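Local coordinates for putative exported protein (Bacteroides fragilis, PDB 3FZX) that is of unknown function but binds calcium and may bind lipid, at residues 70-82 with 100-112. Residues are numbered along the deposited sequence; the frame is centred on the assembly and turned at random.
Sequences VARCSDGNFSMSM and YMMGDLMNYPDAF
M80 lays its methyl over one face of the Y108 ring. M80 CE sits 3.8 Å from the centroid of the Y108 ring, offset toward its rim near CE1, in a CH-pi contact. The selenium, M80 being selenomethionine, lies farther out and oblique to the ring. The two side chains cross at about a right angle. CG of M80 lies between its backbone N and carbonyl carbon (chi1 69°), and the chain then runs extended, which carries CE to the ring. F78 meets Y108 differently: the ring edge of F78, at CD2, touches Y108 CB at 3.9 Å.

Strands 77-81 and 99-107 are neighbours in an antiparallel beta barrel, consistent with a LolA/LolB-like family. M80 and M106 form a hydrogen-bonded pair, with M106 N to M80 O at 2.7 Å and M80 N to M106 O at 2.9 Å. Y108 N adds a nearly straight bond to F78 O. Past this bond a water links F78 N and Y108 O. M82 CG packs crosswise on M106 CB at 4.0 Å.

S79, S81 and L105 lie on the other face of the sheet. L105 spreads its two methyls there. L105 CD2 packs against S81 N at 3.6 Å, while L105 CD1 lies over one face of the R72 guanidinium, 3.9 Å from R72 NH1. That guanidinium is paired with E49 and also bonds M102 O and T128 O of the second subunit.

Y108 OH bonds E187, and R148 makes a cation-pi contact with the ring. Together with M80 CE over one face, these contacts probably fix the orientation of the Y108 ring. On the L105 face, the R72 bonds to the second subunit make this side of the strand pair part of the dimer contact.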
loop_
_atom_site.group_PDB
_atom_site.type_symbol
_atom_site.label_atom_id
_atom_site.label_comp_id
_atom_site.label_asym_id
_atom_site.label_seq_id
_atom_site.Cartn_x
_atom_site.Cartn_y
_atom_site.Cartn_z
ATOM N N VAL A 70 5.906 5.271 3.439
ATOM C CA VAL A 70 5.522 4.983 4.805
ATOM C C VAL A 70 6.169 3.720 5.352
ATOM O O VAL A 70 6.318 2.730 4.640
ATOM C CB VAL A 70 3.988 4.910 4.901
ATOM C CG1 VAL A 70 3.539 4.486 6.290
ATOM C CG2 VAL A 70 3.419 6.276 4.536
ATOM N N ALA A 71 6.584 3.798 6.621
ATOM C CA ALA A 71 7.083 2.660 7.390
ATOM C C ALA A 71 6.148 2.591 8.596
ATOM O O ALA A 71 5.752 3.643 9.124
ATOM C CB ALA A 71 8.492 2.891 7.863
ATOM N N ARG A 72 5.803 1.375 9.033
ATOM C CA ARG A 72 4.884 1.202 10.133
ATOM C C ARG A 72 4.972 -0.102 10.912
ATOM O O ARG A 72 5.343 -1.141 10.383
ATOM C CB ARG A 72 3.420 1.371 9.684
ATOM C CG ARG A 72 2.892 0.290 8.782
ATOM C CD ARG A 72 1.346 0.225 8.663
ATOM N NE ARG A 72 0.716 1.481 8.270
ATOM C CZ ARG A 72 -0.502 1.597 7.734
ATOM N NH1 ARG A 72 -1.232 0.532 7.421
ATOM N NH2 ARG A 72 -0.982 2.806 7.458
ATOM N N CYS A 73 4.546 0.011 12.165
ATOM C CA CYS A 73 4.405 -1.083 13.090
ATOM C C CYS A 73 2.928 -1.152 13.414
ATOM O O CYS A 73 2.333 -0.162 13.805
ATOM C CB CYS A 73 5.182 -0.773 14.376
ATOM S SG CYS A 73 6.044 -2.154 14.970
ATOM N N SER A 74 2.337 -2.307 13.202
ATOM C CA SER A 74 0.975 -2.556 13.607
ATOM C C SER A 74 0.903 -3.915 14.317
ATOM O O SER A 74 1.274 -4.948 13.757
ATOM C CB SER A 74 0.045 -2.526 12.431
ATOM O OG SER A 74 -1.234 -2.863 12.918
ATOM N N ASP A 75 0.416 -3.890 15.551
ATOM C CA ASP A 75 0.476 -5.030 16.458
ATOM C C ASP A 75 1.951 -5.385 16.576
ATOM O O ASP A 75 2.778 -4.480 16.814
ATOM C CB ASP A 75 -0.453 -6.173 16.017
ATOM C CG ASP A 75 -1.937 -5.856 16.275
ATOM O OD1 ASP A 75 -2.245 -4.966 17.112
ATOM O OD2 ASP A 75 -2.801 -6.513 15.645
ATOM N N GLY A 76 2.341 -6.631 16.391
ATOM C CA GLY A 76 3.767 -6.923 16.491
ATOM C C GLY A 76 4.551 -6.694 15.214
ATOM O O GLY A 76 5.779 -6.795 15.243
ATOM N N ASN A 77 3.868 -6.312 14.126
ATOM C CA ASN A 77 4.408 -6.438 12.766
ATOM C C ASN A 77 4.805 -5.175 12.030
ATOM O O ASN A 77 4.009 -4.238 11.854
ATOM C CB ASN A 77 3.412 -7.242 11.939
ATOM C CG ASN A 77 2.889 -8.457 12.720
ATOM O OD1 ASN A 77 3.625 -9.064 13.512
ATOM N ND2 ASN A 77 1.613 -8.771 12.552
ATOM N N PHE A 78 6.054 -5.167 11.573
ATOM C CA PHE A 78 6.579 -4.044 10.833
ATOM C C PHE A 78 6.388 -4.256 9.348
ATOM O O PHE A 78 6.698 -5.322 8.835
ATOM C CB PHE A 78 8.069 -3.848 11.109
ATOM C CG PHE A 78 8.674 -2.730 10.312
ATOM C CD1 PHE A 78 8.650 -1.446 10.782
ATOM C CD2 PHE A 78 9.232 -2.974 9.066
ATOM C CE1 PHE A 78 9.183 -0.406 10.033
ATOM C CE2 PHE A 78 9.762 -1.939 8.309
ATOM C CZ PHE A 78 9.754 -0.671 8.795
ATOM N N SER A 79 5.917 -3.230 8.640
ATOM C CA SER A 79 5.873 -3.289 7.185
ATOM C C SER A 79 6.216 -1.939 6.599
ATOM O O SER A 79 6.265 -0.936 7.328
ATOM C CB SER A 79 4.502 -3.777 6.696
ATOM O OG SER A 79 3.434 -2.904 7.049
HETATM N N MSE A 80 6.514 -1.904 5.299
HETATM C CA MSE A 80 6.802 -0.644 4.635
HETATM C C MSE A 80 6.653 -0.697 3.124
HETATM O O MSE A 80 6.623 -1.764 2.514
HETATM C CB MSE A 80 8.202 -0.106 5.000
HETATM C CG MSE A 80 9.362 -0.919 4.449
HETATM SE SE MSE A 80 11.120 -0.089 4.982
HETATM C CE MSE A 80 12.201 -1.715 4.717
ATOM N N SER A 81 6.556 0.491 2.542
ATOM C CA SER A 81 6.577 0.677 1.099
ATOM C C SER A 81 7.808 0.052 0.482
ATOM O O SER A 81 8.876 -0.017 1.107
ATOM C CB SER A 81 6.613 2.169 0.765
ATOM O OG SER A 81 5.494 2.804 1.309
HETATM N N MSE A 82 7.665 -0.354 -0.774
HETATM C CA MSE A 82 8.693 -1.110 -1.476
HETATM C C MSE A 82 9.693 -0.229 -2.239
HETATM O O MSE A 82 10.400 -0.715 -3.116
HETATM C CB MSE A 82 8.004 -2.099 -2.429
HETATM C CG MSE A 82 7.258 -3.212 -1.730
HETATM SE SE MSE A 82 6.292 -4.245 -3.073
HETATM C CE MSE A 82 7.860 -5.113 -3.954
ATOM N N TYR A 100 5.499 7.634 -11.431
ATOM C CA TYR A 100 4.885 7.339 -10.154
ATOM C C TYR A 100 4.981 5.866 -9.937
ATOM O O TYR A 100 5.214 5.103 -10.863
ATOM C CB TYR A 100 3.414 7.771 -10.169
ATOM C CG TYR A 100 3.341 9.266 -10.275
ATOM C CD1 TYR A 100 3.503 10.076 -9.137
ATOM C CD2 TYR A 100 3.207 9.887 -11.507
ATOM C CE1 TYR A 100 3.480 11.466 -9.222
ATOM C CE2 TYR A 100 3.176 11.290 -11.600
ATOM C CZ TYR A 100 3.316 12.060 -10.459
ATOM O OH TYR A 100 3.299 13.420 -10.556
HETATM N N MSE A 101 4.799 5.466 -8.698
HETATM C CA MSE A 101 4.919 4.075 -8.339
HETATM C C MSE A 101 3.932 3.710 -7.237
HETATM O O MSE A 101 3.523 4.561 -6.456
HETATM C CB MSE A 101 6.353 3.754 -7.965
HETATM C CG MSE A 101 6.915 4.624 -6.910
HETATM SE SE MSE A 101 8.813 4.267 -6.680
HETATM C CE MSE A 101 9.585 5.646 -7.857
HETATM N N MSE A 102 3.493 2.455 -7.264
HETATM C CA MSE A 102 2.569 1.920 -6.274
HETATM C C MSE A 102 2.983 0.475 -6.011
HETATM O O MSE A 102 3.290 -0.269 -6.941
HETATM C CB MSE A 102 1.130 1.943 -6.789
HETATM C CG MSE A 102 0.570 3.316 -7.181
HETATM SE SE MSE A 102 -0.266 4.351 -5.740
HETATM C CE MSE A 102 1.293 4.800 -4.628
ATOM N N GLY A 103 2.978 0.090 -4.746
ATOM C CA GLY A 103 3.284 -1.257 -4.344
ATOM C C GLY A 103 2.560 -1.614 -3.073
ATOM O O GLY A 103 1.933 -0.781 -2.453
ATOM N N ASP A 104 2.659 -2.874 -2.690
ATOM C CA ASP A 104 2.194 -3.328 -1.391
ATOM C C ASP A 104 3.069 -2.752 -0.297
ATOM O O ASP A 104 4.211 -2.336 -0.552
ATOM C CB ASP A 104 2.333 -4.848 -1.307
ATOM C CG ASP A 104 1.515 -5.552 -2.357
ATOM O OD1 ASP A 104 0.288 -5.691 -2.103
ATOM O OD2 ASP A 104 2.096 -5.901 -3.430
ATOM N N LEU A 105 2.525 -2.713 0.920
ATOM C CA LEU A 105 3.358 -2.509 2.090
ATOM C C LEU A 105 3.893 -3.927 2.310
ATOM O O LEU A 105 3.123 -4.868 2.398
ATOM C CB LEU A 105 2.552 -2.025 3.300
ATOM C CG LEU A 105 1.902 -0.657 3.212
ATOM C CD1 LEU A 105 1.091 -0.394 4.465
ATOM C CD2 LEU A 105 2.973 0.407 2.999
HETATM N N MSE A 106 5.207 -4.076 2.352
HETATM C CA MSE A 106 5.832 -5.366 2.544
HETATM C C MSE A 106 6.364 -5.520 3.983
HETATM O O MSE A 106 6.996 -4.611 4.528
HETATM C CB MSE A 106 6.986 -5.498 1.554
HETATM C CG MSE A 106 7.609 -6.859 1.539
HETATM SE SE MSE A 106 8.504 -7.118 -0.199
HETATM C CE MSE A 106 10.005 -6.119 0.168
ATOM N N ASN A 107 6.168 -6.702 4.543
ATOM C CA ASN A 107 6.519 -6.990 5.933
ATOM C C ASN A 107 7.993 -7.386 6.120
ATOM O O ASN A 107 8.604 -7.961 5.219
ATOM C CB ASN A 107 5.605 -8.085 6.483
ATOM C CG ASN A 107 5.952 -9.458 5.918
ATOM O OD1 ASN A 107 6.055 -9.647 4.692
ATOM N ND2 ASN A 107 6.202 -10.396 6.797
ATOM N N TYR A 108 8.564 -7.043 7.273
ATOM C CA TYR A 108 9.938 -7.401 7.596
ATOM C C TYR A 108 9.936 -8.010 8.975
ATOM O O TYR A 108 9.844 -7.290 9.961
ATOM C CB TYR A 108 10.871 -6.180 7.528
ATOM C CG TYR A 108 11.164 -5.789 6.115
ATOM C CD1 TYR A 108 10.237 -5.068 5.362
ATOM C CD2 TYR A 108 12.342 -6.196 5.502
ATOM C CE1 TYR A 108 10.484 -4.745 4.036
ATOM C CE2 TYR A 108 12.604 -5.879 4.187
ATOM C CZ TYR A 108 11.673 -5.159 3.447
ATOM O OH TYR A 108 11.939 -4.849 2.128
ATOM N N PRO A 109 10.012 -9.349 9.058
ATOM C CA PRO A 109 10.018 -9.977 10.362
ATOM C C PRO A 109 11.217 -9.622 11.217
ATOM O O PRO A 109 12.311 -9.272 10.725
ATOM C CB PRO A 109 10.040 -11.473 10.063
ATOM C CG PRO A 109 9.919 -11.640 8.623
ATOM C CD PRO A 109 10.102 -10.319 7.958
ATOM N N ASP A 110 10.985 -9.744 12.512
ATOM C CA ASP A 110 11.952 -9.441 13.541
ATOM C C ASP A 110 12.629 -10.744 13.960
ATOM O O ASP A 110 12.175 -11.425 14.882
ATOM C CB ASP A 110 11.212 -8.791 14.711
ATOM C CG ASP A 110 12.116 -8.400 15.845
ATOM O OD1 ASP A 110 13.346 -8.651 15.771
ATOM O OD2 ASP A 110 11.567 -7.816 16.802
ATOM N N ALA A 111 13.696 -11.092 13.250
ATOM C CA ALA A 111 14.511 -12.284 13.537
ATOM C C ALA A 111 15.125 -12.185 14.918
ATOM O O ALA A 111 15.213 -13.173 15.660
ATOM C CB ALA A 111 15.622 -12.423 12.504
ATOM N N PHE A 112 15.509 -10.957 15.252
ATOM C CA PHE A 112 16.258 -10.629 16.465
ATOM C C PHE A 112 15.466 -10.921 17.720
ATOM O O PHE A 112 16.066 -11.201 18.743
ATOM C CB PHE A 112 16.713 -9.151 16.468
ATOM C CG PHE A 112 17.377 -8.680 15.169
ATOM C CD1 PHE A 112 18.697 -9.020 14.868
ATOM C CD2 PHE A 112 16.679 -7.850 14.268
ATOM C CE1 PHE A 112 19.318 -8.557 13.666
ATOM C CE2 PHE A 112 17.303 -7.381 13.060
ATOM C CZ PHE A 112 18.621 -7.736 12.774
HETATM O O HOH W 1 8.030 -7.190 11.919
HETATM O O HOH W 2 5.196 -0.479 -1.826
#